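Side-chain contacts in predicted ATPase of the ABC class (Vibrio vulnificus, PDB 5D6A), which probably hydrolyses ATP as an ABC-class ATPase, binding the non-hydrolysable analogue AMP-PNP in a P-loop nucleotide pocket; its wider cellular role remains undefined: residues A[272-275]-A[276-280]; A[314-317]-A[318-322]; A[325-329]-A[330-334]; A[552-556]-A[557-561]. All blocks are in the same frame, centred on the assembly; numbering follows the deposited sequence.

Interaction 1. Residues A[272-275]-A[276-280]; sequences STLL and NAIER. With ANP (phosphoaminophosphonic acid-adenylate ester), chain C.
Leu274 and Ile278, one helical turn apart, bring their terminal methyls together along one flank of the helix, CD1 of Leu274 lying 4.3 Å from CD1 of Ile278. Branched aliphatic chains suit this buried flank. Asn276 folds back along the helix (chi1 -71°), bringing its amide close to the carbonyl of Ser272 without bonding to it; that oxygen is taken by the backbone, at 2.6 Å from Asn276 N to Ser272 O. A turn further on, Glu279 N meets Leu275 O at 2.8 Å.

Thr273 faces the nucleotide. Because its OG1 stands beside its own backbone N (chi1 -59°), both donors converge on one alpha-phosphate oxygen of AMP-PNP: OG1 of Thr273 gives a bond of 2.6 Å to O1A, and N of Thr273 one of 3.2 Å. The methyl CG2 is left alongside the imidazole part of the adenine. Ser272 OG is hydrogen-bonded to Asp361, but its modelled approach to the gamma-phosphate is doubtfully short. Phosphates at the first turn of a helix that follows a strand and loop are consistent with a Walker A P-loop.

Helix 271-280 sets Leu275 against Lys302 of strand 301-302 and Asp361 of strand 357-361, where Glu279 also touches Leu359. Leu274 and Ala277 pack on Leu216 in a loop, and Glu307 of the second subunit lies against Ser272 and Asn276.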
loop_
_atom_site.group_PDB
_atom_site.type_symbol
_atom_site.label_atom_id
_atom_site.label_comp_id
_atom_site.label_asym_id
_atom_site.label_seq_id
_atom_site.Cartn_x
_atom_site.Cartn_y
_atom_site.Cartn_z
ATOM N N SER A 272 7.049 -14.074 12.696
ATOM C CA SER A 272 7.211 -13.098 11.614
ATOM C C SER A 272 8.454 -12.263 11.817
ATOM O O SER A 272 9.160 -11.967 10.857
ATOM C CB SER A 272 6.007 -12.164 11.502
ATOM O OG SER A 272 4.897 -12.822 10.928
ATOM N N THR A 273 8.718 -11.877 13.062
ATOM C CA THR A 273 9.891 -11.067 13.377
ATOM C C THR A 273 11.171 -11.777 12.935
ATOM O O THR A 273 12.092 -11.143 12.411
ATOM C CB THR A 273 9.960 -10.736 14.876
ATOM O OG1 THR A 273 8.779 -10.020 15.258
ATOM C CG2 THR A 273 11.186 -9.888 15.189
ATOM N N LEU A 274 11.223 -13.089 13.145
ATOM C CA LEU A 274 12.378 -13.874 12.730
ATOM C C LEU A 274 12.453 -13.916 11.205
ATOM O O LEU A 274 13.510 -13.673 10.625
ATOM C CB LEU A 274 12.312 -15.298 13.295
ATOM C CG LEU A 274 13.402 -16.275 12.826
ATOM C CD1 LEU A 274 14.796 -15.725 13.077
ATOM C CD2 LEU A 274 13.235 -17.625 13.501
ATOM N N LEU A 275 11.324 -14.213 10.566
ATOM C CA LEU A 275 11.267 -14.293 9.107
ATOM C C LEU A 275 11.562 -12.932 8.484
ATOM O O LEU A 275 12.258 -12.842 7.476
ATOM C CB LEU A 275 9.896 -14.797 8.647
ATOM C CG LEU A 275 9.750 -15.094 7.151
ATOM C CD1 LEU A 275 10.692 -16.213 6.736
ATOM C CD2 LEU A 275 8.314 -15.456 6.801
ATOM N N ASN A 276 11.030 -11.876 9.091
ATOM C CA ASN A 276 11.261 -10.521 8.599
ATOM C C ASN A 276 12.745 -10.174 8.584
ATOM O O ASN A 276 13.230 -9.545 7.643
ATOM C CB ASN A 276 10.491 -9.495 9.434
ATOM C CG ASN A 276 8.991 -9.563 9.209
ATOM O OD1 ASN A 276 8.520 -10.085 8.196
ATOM N ND2 ASN A 276 8.231 -9.018 10.150
ATOM N N ALA A 277 13.457 -10.585 9.628
ATOM C CA ALA A 277 14.889 -10.333 9.718
ATOM C C ALA A 277 15.621 -11.107 8.628
ATOM O O ALA A 277 16.580 -10.609 8.037
ATOM C CB ALA A 277 15.411 -10.723 11.089
ATOM N N ILE A 278 15.157 -12.324 8.360
ATOM C CA ILE A 278 15.758 -13.162 7.331
ATOM C C ILE A 278 15.518 -12.567 5.944
ATOM O O ILE A 278 16.461 -12.426 5.166
ATOM C CB ILE A 278 15.228 -14.612 7.397
ATOM C CG1 ILE A 278 15.677 -15.277 8.702
ATOM C CG2 ILE A 278 15.743 -15.439 6.224
ATOM C CD1 ILE A 278 15.095 -16.655 8.928
ATOM N N GLU A 279 14.272 -12.197 5.646
ATOM C CA GLU A 279 13.934 -11.642 4.327
ATOM C C GLU A 279 14.712 -10.362 4.051
ATOM O O GLU A 279 15.063 -10.089 2.901
ATOM C CB GLU A 279 12.429 -11.354 4.189
ATOM C CG GLU A 279 11.983 -10.034 4.807
ATOM C CD GLU A 279 10.493 -9.790 4.705
ATOM O OE1 GLU A 279 9.721 -10.761 4.778
ATOM O OE2 GLU A 279 10.093 -8.614 4.589
ATOM N N ARG A 280 14.970 -9.578 5.099
ATOM C CA ARG A 280 15.708 -8.323 4.941
ATOM C C ARG A 280 17.219 -8.494 4.989
ATOM O O ARG A 280 17.957 -7.606 4.573
ATOM C CB ARG A 280 15.248 -7.275 5.954
ATOM C CG ARG A 280 13.844 -6.791 5.661
ATOM C CD ARG A 280 13.596 -5.385 6.162
ATOM N NE ARG A 280 12.545 -4.764 5.359
ATOM C CZ ARG A 280 12.731 -4.275 4.128
ATOM N NH1 ARG A 280 13.924 -4.345 3.535
ATOM N NH2 ARG A 280 11.714 -3.729 3.471
HETATM P PG ANP C . 3.011 -14.275 12.465
HETATM O O1G ANP C . 4.214 -14.788 11.714
HETATM O O2G ANP C . 2.164 -13.310 11.666
HETATM O O3G ANP C . 2.239 -15.382 13.142
HETATM P PB ANP C . 3.874 -13.908 15.385
HETATM O O1B ANP C . 4.813 -15.075 15.347
HETATM O O2B ANP C . 2.485 -14.144 15.931
HETATM N N3B ANP C . 3.687 -13.290 13.751
HETATM P PA ANP C . 5.259 -11.475 15.729
HETATM O O1A ANP C . 6.742 -11.677 15.576
HETATM O O2A ANP C . 4.460 -11.005 14.539
HETATM O O3A ANP C . 4.591 -12.813 16.322
HETATM O "O5'" ANP C . 5.001 -10.428 16.917
HETATM C "C5'" ANP C . 5.602 -10.613 18.190
HETATM C "C4'" ANP C . 5.689 -9.282 18.923
HETATM O "O4'" ANP C . 6.722 -9.366 19.906
HETATM C "C3'" ANP C . 6.048 -8.115 18.013
HETATM O "O3'" ANP C . 5.356 -6.930 18.432
HETATM C "C2'" ANP C . 7.544 -7.960 18.171
HETATM O "O2'" ANP C . 7.951 -6.590 18.071
HETATM C "C1'" ANP C . 7.835 -8.544 19.550
HETATM N N9 ANP C . 9.079 -9.353 19.557
HETATM C C8 ANP C . 9.443 -10.288 18.653
HETATM N N7 ANP C . 10.649 -10.819 18.980
HETATM C C5 ANP C . 11.067 -10.224 20.112
HETATM C C6 ANP C . 12.251 -10.314 20.996
HETATM N N6 ANP C . 13.255 -11.178 20.721
HETATM N N1 ANP C . 12.295 -9.509 22.082
HETATM C C2 ANP C . 11.300 -8.642 22.371
HETATM N N3 ANP C . 10.198 -8.515 21.602
HETATM C C4 ANP C . 10.028 -9.262 20.485
#

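Interaction 2. Residues A[314-317]-A[318-322]; sequences LNLS and NYINH
Leu316 O receives two backbone amides, and these bonds bend the chain sharply between the two segments. Tyr319 N reaches it at 2.9 Å from well above the carbonyl plane, while Ile320 N comes in at 2.8 Å to the same Leu316 O, almost in line with the carbonyl bond. Ser317 and Asn318 both have helical backbone torsions, yet the coil ends after this single turn: Leu314 before it and Ile320 after it are extended. A water spans the bend, donating to Asn315 O and accepting from Asn318 N.

Asn315 prepares the turn with its side chain. CG lies opposite its backbone N (chi1 -175°), which carries OD1 forward to Ser317 N at 2.9 Å in an Asx turn. Ser317 OG also donates to Asn315 OD1, at 2.7 Å and on a lone pair in the carbonyl plane. Asparagine is short enough for its oxygen to reach the amide two residues on. On the two arms of the bend, Leu316 and Ile320 run side by side in the same direction, their CD1 methyls 3.7 Å apart. Asn318 lays CB over one face of the neighbouring Tyr319 ring, offset toward the rim, while its amide ND2 donates to Val457 O.

The turn lies in the loop between strands 311-312 and 332-334. Leu314 leans on Ala345 and Glu349 of helix 339-352; the Tyr319 ring fits between that helix, at Leu347 and Gln348, and helix 390-401, at Arg393 and Leu397. Tyr319 is backbone-bonded to Thr388, just before helix 390-401.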
loop_
_atom_site.group_PDB
_atom_site.type_symbol
_atom_site.label_atom_id
_atom_site.label_comp_id
_atom_site.label_asym_id
_atom_site.label_seq_id
_atom_site.Cartn_x
_atom_site.Cartn_y
_atom_site.Cartn_z
ATOM N N LEU A 314 2.468 -17.040 -18.643
ATOM C CA LEU A 314 3.221 -17.864 -17.712
ATOM C C LEU A 314 2.626 -19.265 -17.647
ATOM O O LEU A 314 1.405 -19.425 -17.686
ATOM C CB LEU A 314 3.176 -17.215 -16.330
ATOM C CG LEU A 314 4.026 -17.803 -15.207
ATOM C CD1 LEU A 314 5.506 -17.722 -15.553
ATOM C CD2 LEU A 314 3.743 -17.057 -13.913
ATOM N N ASN A 315 3.494 -20.273 -17.550
ATOM C CA ASN A 315 3.069 -21.671 -17.473
ATOM C C ASN A 315 2.884 -22.078 -16.018
ATOM O O ASN A 315 3.849 -22.130 -15.258
ATOM C CB ASN A 315 4.106 -22.576 -18.154
ATOM C CG ASN A 315 3.669 -24.037 -18.231
ATOM O OD1 ASN A 315 2.768 -24.476 -17.519
ATOM N ND2 ASN A 315 4.319 -24.795 -19.102
ATOM N N LEU A 316 1.644 -22.375 -15.637
ATOM C CA LEU A 316 1.332 -22.763 -14.266
ATOM C C LEU A 316 0.884 -24.224 -14.165
ATOM O O LEU A 316 0.232 -24.613 -13.194
ATOM C CB LEU A 316 0.243 -21.844 -13.714
ATOM C CG LEU A 316 0.549 -20.346 -13.807
ATOM C CD1 LEU A 316 -0.603 -19.519 -13.253
ATOM C CD2 LEU A 316 1.840 -20.013 -13.077
ATOM N N SER A 317 1.252 -25.030 -15.157
ATOM C CA SER A 317 0.871 -26.445 -15.191
ATOM C C SER A 317 1.239 -27.200 -13.919
ATOM O O SER A 317 0.518 -28.100 -13.507
ATOM C CB SER A 317 1.518 -27.142 -16.392
ATOM O OG SER A 317 1.100 -26.550 -17.607
ATOM N N ASN A 318 2.357 -26.832 -13.302
ATOM C CA ASN A 318 2.812 -27.500 -12.082
ATOM C C ASN A 318 1.941 -27.237 -10.858
ATOM O O ASN A 318 2.052 -27.951 -9.864
ATOM C CB ASN A 318 4.254 -27.102 -11.757
ATOM C CG ASN A 318 5.242 -27.555 -12.815
ATOM O OD1 ASN A 318 4.948 -28.431 -13.630
ATOM N ND2 ASN A 318 6.431 -26.969 -12.797
ATOM N N TYR A 319 1.079 -26.226 -10.922
ATOM C CA TYR A 319 0.229 -25.900 -9.778
ATOM C C TYR A 319 -1.248 -25.875 -10.151
ATOM O O TYR A 319 -2.059 -26.549 -9.515
ATOM C CB TYR A 319 0.671 -24.566 -9.175
ATOM C CG TYR A 319 2.154 -24.551 -8.871
ATOM C CD1 TYR A 319 2.658 -25.213 -7.757
ATOM C CD2 TYR A 319 3.054 -23.899 -9.711
ATOM C CE1 TYR A 319 4.014 -25.218 -7.481
ATOM C CE2 TYR A 319 4.411 -23.897 -9.440
ATOM C CZ TYR A 319 4.883 -24.560 -8.323
ATOM O OH TYR A 319 6.227 -24.570 -8.040
ATOM N N ILE A 320 -1.595 -25.109 -11.180
ATOM C CA ILE A 320 -2.978 -25.026 -11.639
ATOM C C ILE A 320 -3.190 -26.059 -12.741
ATOM O O ILE A 320 -2.429 -26.112 -13.708
ATOM C CB ILE A 320 -3.323 -23.615 -12.142
ATOM C CG1 ILE A 320 -3.096 -22.602 -11.014
ATOM C CG2 ILE A 320 -4.765 -23.562 -12.638
ATOM C CD1 ILE A 320 -3.347 -21.163 -11.407
ATOM N N ASN A 321 -4.228 -26.873 -12.591
ATOM C CA ASN A 321 -4.527 -27.935 -13.550
ATOM C C ASN A 321 -5.651 -27.588 -14.527
ATOM O O ASN A 321 -5.573 -27.923 -15.710
ATOM C CB ASN A 321 -4.871 -29.219 -12.791
ATOM C CG ASN A 321 -3.721 -29.710 -11.930
ATOM O OD1 ASN A 321 -2.554 -29.517 -12.265
ATOM N ND2 ASN A 321 -4.047 -30.357 -10.821
ATOM N N HIS A 322 -6.689 -26.918 -14.028
ATOM C CA HIS A 322 -7.832 -26.528 -14.854
ATOM C C HIS A 322 -8.231 -25.069 -14.625
ATOM O O HIS A 322 -8.069 -24.530 -13.531
ATOM C CB HIS A 322 -9.028 -27.443 -14.568
ATOM C CG HIS A 322 -10.279 -27.055 -15.299
ATOM N ND1 HIS A 322 -10.581 -27.522 -16.561
ATOM C CD2 HIS A 322 -11.303 -26.243 -14.942
ATOM C CE1 HIS A 322 -11.738 -27.013 -16.950
ATOM N NE2 HIS A 322 -12.196 -26.234 -15.986
HETATM O O HOH W 1 4.029 -24.115 -13.147
#

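Interaction 3. Residues A[325-329]-A[330-334]; sequences MGKDT and ADFTT. Unlike the reference sequence in segment 325-329: Lys327 (reference Arg).
Asp328 OD1 accepts the backbone N of Ala330 at 2.7 Å, an Asx turn in which the donor approaches from above the carboxylate plane. The torsion that sets CG opposite the backbone N (chi1 -167°) points the carboxylate forward for this. The same residue begins a type I beta turn, closed by a weak bond of 3.3 Å from Asp331 N to Asp328 O. Asp328 therefore serves the turn twice, through its side-chain carboxylate and its backbone carbonyl; the side chain is short enough to reach the amide two residues on.

The Asp328 and Asp331 carboxylates stand nearly perpendicular, with their OD2 atoms 5.1 Å apart. Asp331 turns to His313, whose ND1 is hydrogen-bonded to Asp331 OD1, which probably eases the proximity of the two acids. Lys327, arginine in the reference sequence, passes CE obliquely by Phe332 CE1 at 4.5 Å and donates from NZ to Pro324 O.

The turn leads into strand 332-334, which runs antiparallel to the chain around strand 311-312, through backbone bonds of Phe332 with Leu314 and Thr334 with Val311. The Phe332 ring packs on Val311 and meets Phe268 of the second subunit edge-to-face.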
loop_
_atom_site.group_PDB
_atom_site.type_symbol
_atom_site.label_atom_id
_atom_site.label_comp_id
_atom_site.label_asym_id
_atom_site.label_seq_id
_atom_site.Cartn_x
_atom_site.Cartn_y
_atom_site.Cartn_z
HETATM N N MSE A 325 -13.524 -21.117 -18.825
HETATM C CA MSE A 325 -13.466 -20.530 -20.173
HETATM C C MSE A 325 -12.395 -21.184 -21.015
HETATM O O MSE A 325 -11.792 -20.540 -21.878
HETATM C CB MSE A 325 -13.225 -19.017 -20.111
HETATM C CG MSE A 325 -14.038 -18.310 -19.026
HETATM SE SE MSE A 325 -15.953 -18.755 -19.168
HETATM C CE MSE A 325 -16.568 -17.052 -19.945
ATOM N N GLY A 326 -12.156 -22.470 -20.764
ATOM C CA GLY A 326 -11.158 -23.248 -21.496
ATOM C C GLY A 326 -9.833 -22.549 -21.746
ATOM O O GLY A 326 -9.328 -22.566 -22.868
ATOM N N LYS A 327 -9.266 -21.936 -20.710
ATOM C CA LYS A 327 -7.980 -21.250 -20.850
ATOM C C LYS A 327 -6.812 -22.207 -20.618
ATOM O O LYS A 327 -6.926 -23.190 -19.880
ATOM C CB LYS A 327 -7.885 -20.042 -19.922
ATOM C CG LYS A 327 -8.872 -18.937 -20.271
ATOM C CD LYS A 327 -8.615 -17.657 -19.480
ATOM C CE LYS A 327 -8.652 -17.876 -17.974
ATOM N NZ LYS A 327 -9.951 -18.442 -17.507
ATOM N N ASP A 328 -5.688 -21.893 -21.252
ATOM C CA ASP A 328 -4.495 -22.721 -21.192
ATOM C C ASP A 328 -3.710 -22.481 -19.905
ATOM O O ASP A 328 -3.272 -21.359 -19.637
ATOM C CB ASP A 328 -3.619 -22.418 -22.416
ATOM C CG ASP A 328 -2.512 -23.436 -22.627
ATOM O OD1 ASP A 328 -2.220 -24.227 -21.707
ATOM O OD2 ASP A 328 -1.930 -23.440 -23.733
ATOM N N THR A 329 -3.533 -23.543 -19.118
ATOM C CA THR A 329 -2.773 -23.471 -17.872
ATOM C C THR A 329 -1.275 -23.387 -18.154
ATOM O O THR A 329 -0.488 -23.069 -17.260
ATOM C CB THR A 329 -3.027 -24.696 -16.971
ATOM O OG1 THR A 329 -2.648 -25.894 -17.660
ATOM C CG2 THR A 329 -4.488 -24.784 -16.581
ATOM N N ALA A 330 -0.890 -23.686 -19.395
ATOM C CA ALA A 330 0.513 -23.633 -19.807
ATOM C C ALA A 330 0.884 -22.276 -20.409
ATOM O O ALA A 330 2.060 -22.011 -20.672
ATOM C CB ALA A 330 0.809 -24.746 -20.801
ATOM N N ASP A 331 -0.120 -21.427 -20.621
ATOM C CA ASP A 331 0.081 -20.104 -21.206
ATOM C C ASP A 331 -0.929 -19.150 -20.565
ATOM O O ASP A 331 -1.737 -18.516 -21.249
ATOM C CB ASP A 331 -0.122 -20.190 -22.725
ATOM C CG ASP A 331 0.177 -18.883 -23.448
ATOM O OD1 ASP A 331 0.922 -18.037 -22.913
ATOM O OD2 ASP A 331 -0.331 -18.716 -24.575
ATOM N N PHE A 332 -0.867 -19.056 -19.239
ATOM C CA PHE A 332 -1.798 -18.228 -18.470
ATOM C C PHE A 332 -1.483 -16.730 -18.545
ATOM O O PHE A 332 -0.354 -16.306 -18.295
ATOM C CB PHE A 332 -1.837 -18.699 -17.010
ATOM C CG PHE A 332 -2.781 -17.914 -16.144
ATOM C CD1 PHE A 332 -4.147 -18.144 -16.203
ATOM C CD2 PHE A 332 -2.303 -16.951 -15.263
ATOM C CE1 PHE A 332 -5.023 -17.421 -15.410
ATOM C CE2 PHE A 332 -3.172 -16.226 -14.468
ATOM C CZ PHE A 332 -4.534 -16.462 -14.541
ATOM N N THR A 333 -2.507 -15.944 -18.880
ATOM C CA THR A 333 -2.393 -14.494 -19.007
ATOM C C THR A 333 -3.649 -13.824 -18.447
ATOM O O THR A 333 -4.756 -14.312 -18.660
ATOM C CB THR A 333 -2.218 -14.080 -20.484
ATOM O OG1 THR A 333 -1.034 -14.687 -21.018
ATOM C CG2 THR A 333 -2.115 -12.567 -20.626
ATOM N N THR A 334 -3.472 -12.711 -17.734
ATOM C CA THR A 334 -4.601 -11.976 -17.151
ATOM C C THR A 334 -4.197 -10.582 -16.662
ATOM O O THR A 334 -3.013 -10.283 -16.530
ATOM C CB THR A 334 -5.223 -12.747 -15.968
ATOM O OG1 THR A 334 -6.382 -12.054 -15.492
ATOM C CG2 THR A 334 -4.224 -12.894 -14.835
#

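Interaction 4. Residues A[552-556]-A[557-561]; sequences AKPRP and IDVMA
Arg555 grips Asp558 side-on with two nitrogens, one to each carboxylate oxygen. NE of Arg555 lies 2.8 Å from OD2 of Asp558 in an almost straight bond, and NH2 of Arg555 is 2.9 Å from OD1 of Asp558. OD2 sits in the guanidinium plane, but the carboxylate is turned 54° from that plane, so the pair is not coplanar. A bend at chi3 (-62°) brings the arginine's end back over the first turn of the helix.

Ile557 runs beside the arginine and places CG2 over the centre of one guanidinium face, 3.7 Å from Arg555 CZ. Its apolar methyl covers the flat face while the N-H edge stays available to acceptors. Pro556 opens helix 556-564: it has no N-H to leave unpaired, and its ring holds phi near the value a helix needs (-56°). Its carbonyl already accepts Met560 N, at 3.2 Å from Pro556 O.

Arg555 holds the N-cap position, and its O takes Val559 N at 3.1 Å. A water links Arg555 N to Asp558 OD2. NH1 of Arg555 reaches Gly298 O and Ala300 O, tying the helix start to the loop before strand 301-302, on whose Met301 Ile557 and Asp558 also pack. The buried carboxylate of Asp558, probably favoured near the helix's N-terminal end, is probably balanced by the partly exposed Arg555; salt bridge and water link together probably fix the helix start.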
loop_
_atom_site.group_PDB
_atom_site.type_symbol
_atom_site.label_atom_id
_atom_site.label_comp_id
_atom_site.label_asym_id
_atom_site.label_seq_id
_atom_site.Cartn_x
_atom_site.Cartn_y
_atom_site.Cartn_z
ATOM N N ALA A 552 20.307 2.907 -6.743
ATOM C CA ALA A 552 20.934 1.815 -5.992
ATOM C C ALA A 552 20.788 0.520 -6.783
ATOM O O ALA A 552 19.709 0.240 -7.310
ATOM C CB ALA A 552 20.284 1.676 -4.628
ATOM N N LYS A 553 21.861 -0.270 -6.866
ATOM C CA LYS A 553 21.814 -1.518 -7.628
ATOM C C LYS A 553 20.692 -2.427 -7.150
ATOM O O LYS A 553 20.675 -2.832 -5.987
ATOM C CB LYS A 553 23.137 -2.293 -7.568
ATOM C CG LYS A 553 23.049 -3.637 -8.295
ATOM C CD LYS A 553 24.311 -4.482 -8.219
ATOM C CE LYS A 553 25.452 -3.863 -8.998
ATOM N NZ LYS A 553 26.624 -4.777 -9.100
ATOM N N PRO A 554 19.751 -2.752 -8.050
ATOM C CA PRO A 554 18.658 -3.641 -7.711
ATOM C C PRO A 554 19.010 -5.079 -8.056
ATOM O O PRO A 554 19.910 -5.311 -8.863
ATOM C CB PRO A 554 17.544 -3.158 -8.628
ATOM C CG PRO A 554 18.264 -2.737 -9.865
ATOM C CD PRO A 554 19.625 -2.254 -9.433
ATOM N N ARG A 555 18.316 -6.034 -7.445
ATOM C CA ARG A 555 18.544 -7.437 -7.751
ATOM C C ARG A 555 17.901 -7.756 -9.097
ATOM O O ARG A 555 16.833 -7.224 -9.412
ATOM C CB ARG A 555 17.918 -8.340 -6.696
ATOM C CG ARG A 555 18.446 -8.149 -5.290
ATOM C CD ARG A 555 17.914 -9.246 -4.383
ATOM N NE ARG A 555 16.458 -9.225 -4.284
ATOM C CZ ARG A 555 15.734 -10.165 -3.679
ATOM N NH1 ARG A 555 16.316 -11.227 -3.128
ATOM N NH2 ARG A 555 14.413 -10.050 -3.637
ATOM N N PRO A 556 18.548 -8.615 -9.903
ATOM C CA PRO A 556 17.961 -9.006 -11.188
ATOM C C PRO A 556 16.561 -9.589 -11.015
ATOM O O PRO A 556 15.669 -9.324 -11.821
ATOM C CB PRO A 556 18.918 -10.082 -11.701
ATOM C CG PRO A 556 20.224 -9.762 -11.068
ATOM C CD PRO A 556 19.921 -9.126 -9.739
ATOM N N ILE A 557 16.381 -10.371 -9.957
ATOM C CA ILE A 557 15.093 -10.990 -9.672
ATOM C C ILE A 557 14.025 -9.932 -9.376
ATOM O O ILE A 557 12.853 -10.134 -9.680
ATOM C CB ILE A 557 15.200 -12.015 -8.511
ATOM C CG1 ILE A 557 13.915 -12.841 -8.404
ATOM C CG2 ILE A 557 15.526 -11.326 -7.189
ATOM C CD1 ILE A 557 13.978 -13.946 -7.370
ATOM N N ASP A 558 14.428 -8.804 -8.799
ATOM C CA ASP A 558 13.480 -7.726 -8.503
ATOM C C ASP A 558 13.072 -6.963 -9.770
ATOM O O ASP A 558 11.922 -6.545 -9.900
ATOM C CB ASP A 558 14.045 -6.776 -7.441
ATOM C CG ASP A 558 14.129 -7.423 -6.061
ATOM O OD1 ASP A 558 13.329 -8.341 -5.772
ATOM O OD2 ASP A 558 14.984 -7.004 -5.255
ATOM N N VAL A 559 14.010 -6.791 -10.699
ATOM C CA VAL A 559 13.720 -6.115 -11.966
ATOM C C VAL A 559 12.665 -6.930 -12.713
ATOM O O VAL A 559 11.718 -6.375 -13.279
ATOM C CB VAL A 559 14.978 -5.978 -12.845
ATOM C CG1 VAL A 559 14.633 -5.345 -14.185
ATOM C CG2 VAL A 559 16.040 -5.150 -12.139
HETATM N N MSE A 560 12.838 -8.252 -12.696
HETATM C CA MSE A 560 11.899 -9.173 -13.339
HETATM C C MSE A 560 10.577 -9.100 -12.636
HETATM O O MSE A 560 9.532 -8.988 -13.276
HETATM C CB MSE A 560 12.404 -10.614 -13.268
HETATM C CG MSE A 560 13.533 -10.897 -14.255
HETATM SE SE MSE A 560 12.960 -10.515 -16.102
HETATM C CE MSE A 560 11.495 -11.825 -16.255
ATOM N N ALA A 561 10.610 -9.164 -11.308
ATOM C CA ALA A 561 9.390 -9.090 -10.512
ATOM C C ALA A 561 8.574 -7.852 -10.890
ATOM O O ALA A 561 7.364 -7.937 -11.106
ATOM C CB ALA A 561 9.726 -9.073 -9.028
HETATM O O HOH W 2 16.257 -4.610 -5.910
#

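From the N terminus the four contacts follow in series; none nests in or crosses another, since each joins adjoining segments. Interaction 1 spans most of helix 271-280, whose N-terminal end meets the nucleotide. Interactions 2 and 3 bend the chain between strands 311-312 and 332-334; their centres are about 9 Å apart, and they touch through backbone pairing that closes this loop on itself, beside helices 339-352 and 390-401. Interaction 4 starts helix 556-564 in the C-terminal region and ties it to strand 301-302, its nearest atoms about 6 Å from interaction 1. Interactions 1 and 3 both touch the second subunit, whereas 2 and 4 stay within their own chain.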